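Local atomic coordinates of adenylyltransferase and sulfurtransferase uba4 (PDB entry 6YUB), a protein that probably activates a ubiquitin-like sulfur-carrier protein by adenylation and then passes sulfur to it, for tRNA wobble-uridine thiolation and molybdenum cofactor synthesis. Residues L30-A35 with E221-L226; K36-G41 with K123-I128; Q77-T82 with D91-H96; Q159-L164 with L251-Y256. One frame throughout, in Å; residues are numbered along the deposited sequence.

Contact 1 (L30-A35 with E221-L226); sequences LRLMNA and EAIKIL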
loop_
_atom_site.group_PDB
_atom_site.type_symbol
_atom_site.label_atom_id
_atom_site.label_comp_id
_atom_site.label_asym_id
_atom_site.label_seq_id
_atom_site.Cartn_x
_atom_site.Cartn_y
_atom_site.Cartn_z
ATOM N N LEU B 30 -17.728 -12.432 17.824
ATOM C CA LEU B 30 -17.463 -12.723 19.227
ATOM C C LEU B 30 -15.980 -12.951 19.481
ATOM O O LEU B 30 -15.476 -12.607 20.556
ATOM C CB LEU B 30 -18.263 -13.945 19.676
ATOM C CG LEU B 30 -19.772 -13.750 19.820
ATOM C CD1 LEU B 30 -20.463 -15.088 20.039
ATOM C CD2 LEU B 30 -20.087 -12.790 20.961
ATOM N N ARG B 31 -15.267 -13.527 18.509
ATOM C CA ARG B 31 -13.835 -13.750 18.671
ATOM C C ARG B 31 -13.078 -12.431 18.733
ATOM O O ARG B 31 -12.083 -12.309 19.462
ATOM C CB ARG B 31 -13.304 -14.624 17.540
ATOM C CG ARG B 31 -13.595 -16.098 17.744
ATOM C CD ARG B 31 -13.302 -16.915 16.498
ATOM N NE ARG B 31 -13.737 -18.299 16.660
ATOM C CZ ARG B 31 -13.611 -19.244 15.731
ATOM N NH1 ARG B 31 -13.060 -18.957 14.560
ATOM N NH2 ARG B 31 -14.038 -20.473 15.976
ATOM N N LEU B 32 -13.514 -11.430 17.963
ATOM C CA LEU B 32 -12.925 -10.102 18.098
ATOM C C LEU B 32 -13.245 -9.504 19.467
ATOM O O LEU B 32 -12.358 -8.992 20.160
ATOM C CB LEU B 32 -13.426 -9.186 16.984
ATOM C CG LEU B 32 -13.043 -9.568 15.560
ATOM C CD1 LEU B 32 -13.736 -8.642 14.564
ATOM C CD2 LEU B 32 -11.527 -9.540 15.375
ATOM N N MET B 33 -14.508 -9.587 19.881
ATOM C CA MET B 33 -14.944 -8.947 21.120
ATOM C C MET B 33 -14.373 -9.625 22.358
ATOM O O MET B 33 -14.271 -8.983 23.404
ATOM C CB MET B 33 -16.470 -8.943 21.190
ATOM C CG MET B 33 -17.129 -8.152 20.075
ATOM S SD MET B 33 -18.899 -8.480 19.935
ATOM C CE MET B 33 -19.453 -8.117 21.598
ATOM N N ASN B 34 -14.008 -10.900 22.268
ATOM C CA ASN B 34 -13.369 -11.600 23.375
ATOM C C ASN B 34 -11.851 -11.539 23.308
ATOM O O ASN B 34 -11.186 -12.145 24.152
ATOM C CB ASN B 34 -13.828 -13.064 23.397
ATOM C CG ASN B 34 -15.271 -13.210 23.844
ATOM O OD1 ASN B 34 -15.718 -12.525 24.765
ATOM N ND2 ASN B 34 -16.010 -14.100 23.187
ATOM N N ALA B 35 -11.294 -10.815 22.344
ATOM C CA ALA B 35 -9.856 -10.779 22.134
ATOM C C ALA B 35 -9.222 -9.602 22.866
ATOM O O ALA B 35 -9.881 -8.618 23.208
ATOM C CB ALA B 35 -9.534 -10.696 20.640
ATOM N N GLU B 221 -4.233 -8.042 9.625
ATOM C CA GLU B 221 -3.656 -9.324 10.008
ATOM C C GLU B 221 -4.131 -9.750 11.389
ATOM O O GLU B 221 -4.491 -10.917 11.593
ATOM C CB GLU B 221 -2.133 -9.253 9.956
ATOM C CG GLU B 221 -1.583 -9.122 8.552
ATOM C CD GLU B 221 -2.124 -10.197 7.623
ATOM O OE1 GLU B 221 -1.866 -11.394 7.872
ATOM O OE2 GLU B 221 -2.822 -9.837 6.646
ATOM N N ALA B 222 -4.138 -8.818 12.351
ATOM C CA ALA B 222 -4.627 -9.139 13.687
ATOM C C ALA B 222 -6.060 -9.649 13.634
ATOM O O ALA B 222 -6.419 -10.594 14.347
ATOM C CB ALA B 222 -4.531 -7.912 14.593
ATOM N N ILE B 223 -6.896 -9.030 12.796
ATOM C CA ILE B 223 -8.276 -9.480 12.645
ATOM C C ILE B 223 -8.316 -10.880 12.049
ATOM O O ILE B 223 -9.079 -11.740 12.505
ATOM C CB ILE B 223 -9.073 -8.468 11.796
ATOM C CG1 ILE B 223 -9.264 -7.167 12.585
ATOM C CG2 ILE B 223 -10.414 -9.049 11.382
ATOM C CD1 ILE B 223 -9.835 -6.014 11.773
ATOM N N LYS B 224 -7.497 -11.135 11.023
ATOM C CA LYS B 224 -7.409 -12.481 10.455
ATOM C C LYS B 224 -7.100 -13.515 11.533
ATOM O O LYS B 224 -7.765 -14.555 11.633
ATOM C CB LYS B 224 -6.325 -12.541 9.380
ATOM C CG LYS B 224 -6.679 -11.917 8.046
ATOM C CD LYS B 224 -5.533 -12.156 7.068
ATOM C CE LYS B 224 -5.589 -11.219 5.881
ATOM N NZ LYS B 224 -4.348 -11.336 5.061
ATOM N N ILE B 225 -6.074 -13.242 12.347
ATOM C CA ILE B 225 -5.631 -14.209 13.346
ATOM C C ILE B 225 -6.762 -14.540 14.309
ATOM O O ILE B 225 -7.047 -15.713 14.580
ATOM C CB ILE B 225 -4.397 -13.672 14.096
ATOM C CG1 ILE B 225 -3.208 -13.567 13.138
ATOM C CG2 ILE B 225 -4.073 -14.567 15.285
ATOM C CD1 ILE B 225 -2.049 -12.752 13.681
ATOM N N LEU B 226 -7.428 -13.509 14.837
ATOM C CA LEU B 226 -8.449 -13.723 15.855
ATOM C C LEU B 226 -9.690 -14.389 15.273
ATOM O O LEU B 226 -10.282 -15.269 15.908
ATOM C CB LEU B 226 -8.812 -12.389 16.508
ATOM C CG LEU B 226 -7.697 -11.731 17.323
ATOM C CD1 LEU B 226 -8.051 -10.287 17.666
ATOM C CD2 LEU B 226 -7.414 -12.533 18.587
#
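L226 lays both of its methyl branches over the CB of A35, and the fit is tight: CD1 of L226 comes within 3.3 Å of A35 CB, and CD2 of L226 within 3.5 Å of the same atom. The leucine gets there with CG beside its own backbone N and anti to the carbonyl carbon (chi1 -66°), which turns the fork toward the end of segment 30-35. One turn back along that segment, L32 sends its CD2 branch between two residues of the other helix. That methyl sits 4.1 Å from CB of L226 and 4.2 Å from CG2 of I223, and its side chain runs at a slant to both.

Helix 25-33 is thereby set against helix 208-228 of the ThiF-type Rossmann domain, just where the chain leaves the first of them for strand 36-40. V127 of the neighbouring strand lies against L226, and L53 of helix 46-56 against I223.

R31 works differently. Its aliphatic part runs extended past the carbonyl of L226, with CD 3.5 Å from L226 O, while its guanidinium travels on and gives a hydrogen bond from NH1 to the carbonyl O of V227.

Contact 2 (K36-G41 with K123-I128); sequences KVLIIG and KPWDVI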
loop_
_atom_site.group_PDB
_atom_site.type_symbol
_atom_site.label_atom_id
_atom_site.label_comp_id
_atom_site.label_asym_id
_atom_site.label_seq_id
_atom_site.Cartn_x
_atom_site.Cartn_y
_atom_site.Cartn_z
ATOM N N LYS B 36 -7.918 -9.722 23.105
ATOM C CA LYS B 36 -7.119 -8.669 23.726
ATOM C C LYS B 36 -5.901 -8.430 22.843
ATOM O O LYS B 36 -5.043 -9.310 22.720
ATOM C CB LYS B 36 -6.691 -9.049 25.141
ATOM C CG LYS B 36 -7.813 -9.530 26.042
ATOM C CD LYS B 36 -7.294 -9.765 27.453
ATOM C CE LYS B 36 -7.890 -11.022 28.069
ATOM N NZ LYS B 36 -7.373 -11.269 29.449
ATOM N N VAL B 37 -5.821 -7.249 22.236
ATOM C CA VAL B 37 -4.757 -6.918 21.296
ATOM C C VAL B 37 -3.947 -5.760 21.862
ATOM O O VAL B 37 -4.514 -4.742 22.271
ATOM C CB VAL B 37 -5.317 -6.568 19.904
ATOM C CG1 VAL B 37 -4.198 -6.162 18.960
ATOM C CG2 VAL B 37 -6.096 -7.746 19.341
ATOM N N LEU B 38 -2.624 -5.918 21.871
ATOM C CA LEU B 38 -1.705 -4.903 22.367
ATOM C C LEU B 38 -1.071 -4.171 21.194
ATOM O O LEU B 38 -0.590 -4.805 20.246
ATOM C CB LEU B 38 -0.621 -5.541 23.242
ATOM C CG LEU B 38 0.410 -4.596 23.854
ATOM C CD1 LEU B 38 -0.256 -3.659 24.855
ATOM C CD2 LEU B 38 1.546 -5.374 24.514
ATOM N N ILE B 39 -1.073 -2.846 21.257
ATOM C CA ILE B 39 -0.466 -1.996 20.236
ATOM C C ILE B 39 0.678 -1.243 20.902
ATOM O O ILE B 39 0.446 -0.379 21.755
ATOM C CB ILE B 39 -1.476 -1.023 19.614
ATOM C CG1 ILE B 39 -2.633 -1.795 18.972
ATOM C CG2 ILE B 39 -0.788 -0.132 18.590
ATOM C CD1 ILE B 39 -3.743 -0.913 18.421
ATOM N N ILE B 40 1.907 -1.571 20.521
ATOM C CA ILE B 40 3.099 -0.971 21.109
ATOM C C ILE B 40 3.533 0.151 20.172
ATOM O O ILE B 40 4.098 -0.099 19.103
ATOM C CB ILE B 40 4.212 -2.001 21.320
ATOM C CG1 ILE B 40 3.660 -3.241 22.025
ATOM C CG2 ILE B 40 5.341 -1.392 22.139
ATOM C CD1 ILE B 40 4.666 -4.367 22.166
ATOM N N GLY B 41 3.281 1.388 20.577
ATOM C CA GLY B 41 3.571 2.536 19.743
ATOM C C GLY B 41 2.305 3.213 19.256
ATOM O O GLY B 41 1.462 2.570 18.621
ATOM N N LYS B 123 2.525 -9.826 28.698
ATOM C CA LYS B 123 1.972 -11.100 29.145
ATOM C C LYS B 123 0.454 -11.197 29.062
ATOM O O LYS B 123 -0.044 -12.275 28.698
ATOM C CB LYS B 123 2.432 -11.368 30.590
ATOM C CG LYS B 123 2.370 -12.831 31.010
ATOM C CD LYS B 123 2.564 -13.014 32.517
ATOM C CE LYS B 123 3.771 -12.243 33.034
ATOM N NZ LYS B 123 4.112 -12.603 34.441
ATOM N N PRO B 124 -0.330 -10.167 29.394
ATOM C CA PRO B 124 -1.788 -10.336 29.440
ATOM C C PRO B 124 -2.492 -10.378 28.089
ATOM O O PRO B 124 -3.717 -10.542 28.067
ATOM C CB PRO B 124 -2.259 -9.105 30.244
ATOM C CG PRO B 124 -1.032 -8.561 30.916
ATOM C CD PRO B 124 0.099 -8.885 29.988
ATOM N N TRP B 125 -1.787 -10.246 26.971
ATOM C CA TRP B 125 -2.427 -9.991 25.687
ATOM C C TRP B 125 -2.329 -11.183 24.747
ATOM O O TRP B 125 -1.403 -11.992 24.826
ATOM C CB TRP B 125 -1.813 -8.741 25.036
ATOM C CG TRP B 125 -1.896 -7.554 25.950
ATOM C CD1 TRP B 125 -0.945 -7.127 26.829
ATOM C CD2 TRP B 125 -3.006 -6.658 26.094
ATOM N NE1 TRP B 125 -1.390 -6.021 27.509
ATOM C CE2 TRP B 125 -2.651 -5.710 27.074
ATOM C CE3 TRP B 125 -4.261 -6.559 25.481
ATOM C CZ2 TRP B 125 -3.505 -4.676 27.459
ATOM C CZ3 TRP B 125 -5.110 -5.540 25.868
ATOM C CH2 TRP B 125 -4.724 -4.605 26.850
ATOM N N ASP B 126 -3.307 -11.289 23.854
ATOM C CA ASP B 126 -3.424 -12.423 22.955
ATOM C C ASP B 126 -2.585 -12.253 21.692
ATOM O O ASP B 126 -1.890 -13.185 21.281
ATOM C CB ASP B 126 -4.892 -12.648 22.568
ATOM C CG ASP B 126 -5.782 -12.888 23.768
ATOM O OD1 ASP B 126 -5.313 -13.516 24.742
ATOM O OD2 ASP B 126 -6.951 -12.449 23.739
ATOM N N VAL B 127 -2.652 -11.079 21.074
ATOM C CA VAL B 127 -1.904 -10.785 19.859
ATOM C C VAL B 127 -1.127 -9.497 20.079
ATOM O O VAL B 127 -1.660 -8.523 20.622
ATOM C CB VAL B 127 -2.828 -10.654 18.632
ATOM C CG1 VAL B 127 -2.029 -10.228 17.408
ATOM C CG2 VAL B 127 -3.554 -11.961 18.380
ATOM N N ILE B 128 0.134 -9.491 19.655
ATOM C CA ILE B 128 1.026 -8.357 19.861
ATOM C C ILE B 128 1.283 -7.697 18.514
ATOM O O ILE B 128 1.610 -8.375 17.540
ATOM C CB ILE B 128 2.354 -8.780 20.515
ATOM C CG1 ILE B 128 2.107 -9.684 21.722
ATOM C CG2 ILE B 128 3.150 -7.558 20.909
ATOM C CD1 ILE B 128 1.204 -9.096 22.768
#
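V37 pairs with V127 and L38 with I128 where strand 36-40, the first of the Rossmann-like ThiF sheet, runs parallel to strand 127-130. The backbone bonds come first. L38 N gives a nearly straight bond to V127 O at 3.0 Å, meeting the oxygen almost end-on. One step back, the carbonyl of K36 takes two donors: D126 N at 2.9 Å and, more weakly, V127 N. D126 also reaches back with its side chain, OD2 accepting from K36 N at 3.0 Å from above the carboxylate plane. D126 thus grips both the N-H and the C=O of K36, where the strand begins.

Aromatic packing centres on W125. CB of L38 lies over the five-membered ring, 3.9 Å from its centroid, in a CH-pi contact, and CD1 of L38 covers the same face further out toward the rim. CB of P124 lies over the opposite face. The indole NE1 is held by the hydroxyl of Y109, a bond that ties down the ring's rotation.

Purely apolar contacts finish the pairing. I128 puts CG1 beside its backbone N (chi1 -48°) and bends again at chi2 (-56°), and the two turns together set CD1 alongside L38, 4.0 Å from L38 CB. Its other branch, CG2, meets CD1 of I40 at 3.7 Å.

Contact 3 (Q77-T82 with D91-H96); sequences QVAHAT and DSLITH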
loop_
_atom_site.group_PDB
_atom_site.type_symbol
_atom_site.label_atom_id
_atom_site.label_comp_id
_atom_site.label_asym_id
_atom_site.label_seq_id
_atom_site.Cartn_x
_atom_site.Cartn_y
_atom_site.Cartn_z
ATOM N N GLN B 77 0.586 10.908 11.759
ATOM C CA GLN B 77 -0.153 10.402 12.916
ATOM C C GLN B 77 -1.538 11.051 12.942
ATOM O O GLN B 77 -1.847 11.916 13.763
ATOM C CB GLN B 77 0.630 10.672 14.197
ATOM C CG GLN B 77 2.096 10.274 14.102
ATOM C CD GLN B 77 2.845 10.418 15.416
ATOM O OE1 GLN B 77 2.331 10.979 16.387
ATOM N NE2 GLN B 77 4.070 9.906 15.452
ATOM N N VAL B 78 -2.380 10.598 12.009
ATOM C CA VAL B 78 -3.639 11.282 11.724
ATOM C C VAL B 78 -4.730 11.020 12.748
ATOM O O VAL B 78 -5.805 11.622 12.657
ATOM C CB VAL B 78 -4.150 10.887 10.325
ATOM C CG1 VAL B 78 -3.112 11.233 9.263
ATOM C CG2 VAL B 78 -4.496 9.403 10.270
ATOM N N ALA B 79 -4.489 10.146 13.723
ATOM C CA ALA B 79 -5.441 9.967 14.811
ATOM C C ALA B 79 -5.310 11.041 15.885
ATOM O O ALA B 79 -6.137 11.083 16.803
ATOM C CB ALA B 79 -5.271 8.584 15.448
ATOM N N HIS B 80 -4.307 11.905 15.787
ATOM C CA HIS B 80 -4.087 12.973 16.749
ATOM C C HIS B 80 -4.695 14.276 16.234
ATOM O O HIS B 80 -5.080 14.400 15.067
ATOM C CB HIS B 80 -2.593 13.146 17.024
ATOM C CG HIS B 80 -1.949 11.942 17.641
ATOM N ND1 HIS B 80 -2.530 11.233 18.672
ATOM C CD2 HIS B 80 -0.777 11.318 17.370
ATOM C CE1 HIS B 80 -1.744 10.225 19.008
ATOM N NE2 HIS B 80 -0.674 10.254 18.233
ATOM N N ALA B 81 -4.780 15.254 17.131
ATOM C CA ALA B 81 -5.382 16.543 16.827
ATOM C C ALA B 81 -4.401 17.656 17.152
ATOM O O ALA B 81 -3.511 17.494 17.994
ATOM C CB ALA B 81 -6.685 16.754 17.607
ATOM N N THR B 82 -4.566 18.789 16.465
ATOM C CA THR B 82 -3.703 19.937 16.710
ATOM C C THR B 82 -3.890 20.476 18.125
ATOM O O THR B 82 -2.926 20.903 18.767
ATOM C CB THR B 82 -3.981 21.032 15.679
ATOM O OG1 THR B 82 -3.716 20.527 14.365
ATOM C CG2 THR B 82 -3.105 22.256 15.936
ATOM N N ASP B 91 -3.083 8.921 25.221
ATOM C CA ASP B 91 -4.347 9.541 25.602
ATOM C C ASP B 91 -5.011 10.224 24.411
ATOM O O ASP B 91 -6.236 10.166 24.261
ATOM C CB ASP B 91 -4.118 10.547 26.733
ATOM C CG ASP B 91 -3.822 9.879 28.062
ATOM O OD1 ASP B 91 -4.490 8.874 28.390
ATOM O OD2 ASP B 91 -2.920 10.354 28.782
ATOM N N SER B 92 -4.223 10.886 23.559
ATOM C CA SER B 92 -4.787 11.535 22.381
ATOM C C SER B 92 -5.356 10.511 21.408
ATOM O O SER B 92 -6.395 10.752 20.785
ATOM C CB SER B 92 -3.718 12.387 21.697
ATOM O OG SER B 92 -4.183 12.910 20.471
ATOM N N LEU B 93 -4.685 9.367 21.259
ATOM C CA LEU B 93 -5.164 8.334 20.354
ATOM C C LEU B 93 -6.444 7.696 20.872
ATOM O O LEU B 93 -7.389 7.477 20.098
ATOM C CB LEU B 93 -4.083 7.272 20.157
ATOM C CG LEU B 93 -4.496 6.015 19.397
ATOM C CD1 LEU B 93 -5.141 6.378 18.077
ATOM C CD2 LEU B 93 -3.284 5.101 19.169
ATOM N N ILE B 94 -6.490 7.386 22.171
ATOM C CA ILE B 94 -7.681 6.777 22.748
ATOM C C ILE B 94 -8.868 7.732 22.672
ATOM O O ILE B 94 -10.019 7.291 22.547
ATOM C CB ILE B 94 -7.405 6.333 24.197
ATOM C CG1 ILE B 94 -6.480 5.117 24.190
ATOM C CG2 ILE B 94 -8.711 6.038 24.929
ATOM C CD1 ILE B 94 -5.899 4.758 25.544
ATOM N N THR B 95 -8.616 9.040 22.725
ATOM C CA THR B 95 -9.705 9.998 22.569
ATOM C C THR B 95 -10.402 9.804 21.226
ATOM O O THR B 95 -11.635 9.843 21.148
ATOM C CB THR B 95 -9.184 11.432 22.695
ATOM O OG1 THR B 95 -8.705 11.658 24.024
ATOM C CG2 THR B 95 -10.291 12.431 22.377
ATOM N N HIS B 96 -9.628 9.580 20.161
ATOM C CA HIS B 96 -10.204 9.366 18.839
ATOM C C HIS B 96 -10.797 7.970 18.705
ATOM O O HIS B 96 -11.823 7.790 18.040
ATOM C CB HIS B 96 -9.139 9.602 17.766
ATOM C CG HIS B 96 -9.620 9.361 16.369
ATOM N ND1 HIS B 96 -10.690 10.036 15.821
ATOM C CD2 HIS B 96 -9.169 8.523 15.404
ATOM C CE1 HIS B 96 -10.879 9.622 14.580
ATOM N NE2 HIS B 96 -9.966 8.709 14.302
#
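A79 and H80 pass the helical residues L93 and S92, with CA of A79 5.8 Å from CA of L93 and CA of H80 5.9 Å from CA of S92, as a type I beta turn from Q77 to H80 brings the loop against the side of helix 89-100.

The polar link is between H80 and S92: ND1 of the imidazole and OG of the serine are hydrogen-bonded at 3.0 Å, with a bent angle of 137°, and either could be the donor. The hydroxyl gets there because S92 OG stands anti to its own backbone nitrogen (chi1 173°), carried out from the helix toward the loop. S92 OG also bonds NE of R84. The imidazole is held at both nitrogens, since H80 NE2 bonds to the carbonyl O of A42, and this fixes the rotation of the ring. The backbone N of L93 comes up to the ring edge, 3.8 Å from H80 CE1.

Apolar packing falls to A79. Its CB presses on CD1 of L93 at 3.4 Å, closer than carbons usually sit, and approaches CD2 of H96 at 3.9 Å. The carbonyl of A79 faces the CB of H96 at 3.5 Å. H96 NE2 is hydrogen-bonded to OE1 of Q51.

H80 packs against L74 and K89, both predicted to bind ATP, while its bond to A42 reaches the turn carrying the GxGxxG-like pattern. The contact probably lies in a second shell behind the ATP site of the ThiF/MoeB adenylation fold.

Contact 4 (Q159-L164 with L251-Y256); sequences QKSGQL and LLIYTY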
loop_
_atom_site.group_PDB
_atom_site.type_symbol
_atom_site.label_atom_id
_atom_site.label_comp_id
_atom_site.label_asym_id
_atom_site.label_seq_id
_atom_site.Cartn_x
_atom_site.Cartn_y
_atom_site.Cartn_z
ATOM N N GLN B 159 14.132 3.146 4.974
ATOM C CA GLN B 159 14.491 3.909 3.772
ATOM C C GLN B 159 13.201 4.486 3.202
ATOM O O GLN B 159 12.435 5.114 3.953
ATOM C CB GLN B 159 15.285 3.004 2.834
ATOM N N LYS B 160 12.914 4.312 1.913
ATOM C CA LYS B 160 11.705 4.835 1.290
ATOM C C LYS B 160 10.598 3.790 1.211
ATOM O O LYS B 160 9.779 3.821 0.287
ATOM C CB LYS B 160 12.029 5.363 -0.108
ATOM C CG LYS B 160 12.484 4.276 -1.077
ATOM C CD LYS B 160 13.674 4.729 -1.909
ATOM C CE LYS B 160 14.034 3.702 -2.978
ATOM N NZ LYS B 160 14.470 2.398 -2.401
ATOM N N SER B 161 10.557 2.863 2.167
ATOM C CA SER B 161 9.669 1.719 2.078
ATOM C C SER B 161 9.104 1.383 3.449
ATOM O O SER B 161 9.523 1.925 4.474
ATOM C CB SER B 161 10.399 0.491 1.510
ATOM O OG SER B 161 11.073 -0.212 2.542
ATOM N N GLY B 162 8.133 0.469 3.451
ATOM C CA GLY B 162 7.617 -0.094 4.676
ATOM C C GLY B 162 7.652 -1.608 4.606
ATOM O O GLY B 162 7.807 -2.199 3.539
ATOM N N GLN B 163 7.502 -2.233 5.771
ATOM C CA GLN B 163 7.597 -3.681 5.871
ATOM C C GLN B 163 6.562 -4.208 6.852
ATOM O O GLN B 163 6.126 -3.499 7.758
ATOM C CB GLN B 163 8.999 -4.119 6.320
ATOM C CG GLN B 163 10.114 -3.642 5.410
ATOM C CD GLN B 163 11.466 -4.210 5.796
ATOM O OE1 GLN B 163 12.438 -4.096 5.048
ATOM N NE2 GLN B 163 11.535 -4.820 6.972
ATOM N N LEU B 164 6.181 -5.469 6.663
ATOM C CA LEU B 164 5.229 -6.129 7.544
ATOM C C LEU B 164 5.470 -7.628 7.502
ATOM O O LEU B 164 5.765 -8.186 6.441
ATOM C CB LEU B 164 3.785 -5.815 7.139
ATOM C CG LEU B 164 2.689 -6.581 7.878
ATOM C CD1 LEU B 164 1.598 -5.628 8.338
ATOM C CD2 LEU B 164 2.107 -7.652 6.979
ATOM N N LEU B 251 7.318 -11.772 3.886
ATOM C CA LEU B 251 7.806 -10.441 4.235
ATOM C C LEU B 251 7.286 -9.464 3.186
ATOM O O LEU B 251 7.749 -9.470 2.041
ATOM C CB LEU B 251 9.329 -10.408 4.303
ATOM C CG LEU B 251 9.935 -9.016 4.483
ATOM C CD1 LEU B 251 9.452 -8.369 5.783
ATOM C CD2 LEU B 251 11.454 -9.077 4.449
ATOM N N LEU B 252 6.319 -8.636 3.568
ATOM C CA LEU B 252 5.752 -7.648 2.659
ATOM C C LEU B 252 6.619 -6.396 2.680
ATOM O O LEU B 252 6.926 -5.863 3.754
ATOM C CB LEU B 252 4.317 -7.305 3.054
ATOM C CG LEU B 252 3.568 -6.394 2.077
ATOM C CD1 LEU B 252 3.309 -7.119 0.767
ATOM C CD2 LEU B 252 2.268 -5.898 2.685
ATOM N N ILE B 253 7.012 -5.930 1.497
ATOM C CA ILE B 253 7.822 -4.726 1.352
ATOM C C ILE B 253 7.125 -3.818 0.352
ATOM O O ILE B 253 6.958 -4.189 -0.817
ATOM C CB ILE B 253 9.256 -5.040 0.891
ATOM C CG1 ILE B 253 9.932 -5.995 1.879
ATOM C CG2 ILE B 253 10.061 -3.753 0.741
ATOM C CD1 ILE B 253 11.359 -6.345 1.529
ATOM N N TYR B 254 6.722 -2.635 0.803
ATOM C CA TYR B 254 6.095 -1.639 -0.055
ATOM C C TYR B 254 7.066 -0.484 -0.261
ATOM O O TYR B 254 7.436 0.197 0.700
ATOM C CB TYR B 254 4.785 -1.137 0.545
ATOM C CG TYR B 254 4.177 0.000 -0.243
ATOM C CD1 TYR B 254 4.001 -0.103 -1.618
ATOM C CD2 TYR B 254 3.788 1.175 0.382
ATOM C CE1 TYR B 254 3.457 0.931 -2.347
ATOM C CE2 TYR B 254 3.237 2.218 -0.340
ATOM C CZ TYR B 254 3.073 2.091 -1.700
ATOM O OH TYR B 254 2.531 3.120 -2.428
ATOM N N THR B 255 7.469 -0.267 -1.508
ATOM C CA THR B 255 8.398 0.799 -1.862
ATOM C C THR B 255 7.622 1.961 -2.469
ATOM O O THR B 255 6.802 1.766 -3.371
ATOM C CB THR B 255 9.459 0.295 -2.841
ATOM O OG1 THR B 255 10.153 -0.816 -2.261
ATOM C CG2 THR B 255 10.458 1.397 -3.163
ATOM N N TYR B 256 7.893 3.166 -1.973
ATOM C CA TYR B 256 7.149 4.373 -2.334
ATOM C C TYR B 256 8.133 5.382 -2.910
ATOM O O TYR B 256 9.016 5.871 -2.198
ATOM C CB TYR B 256 6.425 4.932 -1.111
ATOM C CG TYR B 256 5.557 6.148 -1.358
ATOM C CD1 TYR B 256 6.096 7.429 -1.339
ATOM C CD2 TYR B 256 4.194 6.015 -1.579
ATOM C CE1 TYR B 256 5.305 8.539 -1.552
ATOM C CE2 TYR B 256 3.394 7.119 -1.792
ATOM C CZ TYR B 256 3.953 8.381 -1.776
ATOM O OH TYR B 256 3.158 9.492 -1.983
#
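Q163 reaches across to three residues of segment 251-256, one after another along its length. Strands 161-167 and 250-255 pair antiparallel in the second half of the mixed ThiF sheet, and the axes of 161-164 and 251-255 run at 165°. CB of Q163 lies 3.7 Å from the carbonyl O of L252. CG stands beside the backbone N (chi1 -58°) and comes to 4.2 Å from CG1 of I253. Beyond CG the chain is extended, and at its tip NE2 of Q163 ends 4.3 Å from CD1 of L251.

K160 starts the pairing: its O accepts from Y256 N at 3.0 Å, while its CG lies obliquely across T255, 4.1 Å from the methyl CG2 of T255. Next comes the G162–Y254 pair, hydrogen-bonded both ways, then L164 with L252, again both ways. S161–T255 and Q163–I253 are the non-hydrogen-bonded pairs; in the latter, CA-H groups face carbonyls, Q163 CA lying 3.1 Å from L252 O.

The face with L164, L252 and Y254 lies toward helix 208-228: L164 packs on M214, Y254 on M213, and Y254 also stacks with F267 of the next strand. The other face carries S161, Q163, I253 and T255. There the S161 hydroxyl is held by the carbonyl O of V158 and comes no nearer than 4.1 Å to CG2 of I253.

All four contacts belong to one ThiF-type domain, the N-terminal adenylyltransferase part; the rhodanese part lies outside this chain. Contacts 2 and 4 share its mixed eight-stranded sheet, contact 2 in the parallel half and contact 4 in the antiparallel half, with centres about 23 Å apart. Contact 1 lies beside contact 2, about 12 Å between centres, and touches it: L226 packs on V37 and V127. Helix 208-228 also reaches contact 4, where E221 meets L164, so one helix spans both halves. Along the chain contact 3 is nested inside contact 2, and contact 2 inside contact 1, whereas contacts 1 and 4 interleave. Contact 3, about 19 Å from contact 2 between centres, lies nearest the predicted ATP-binding residues.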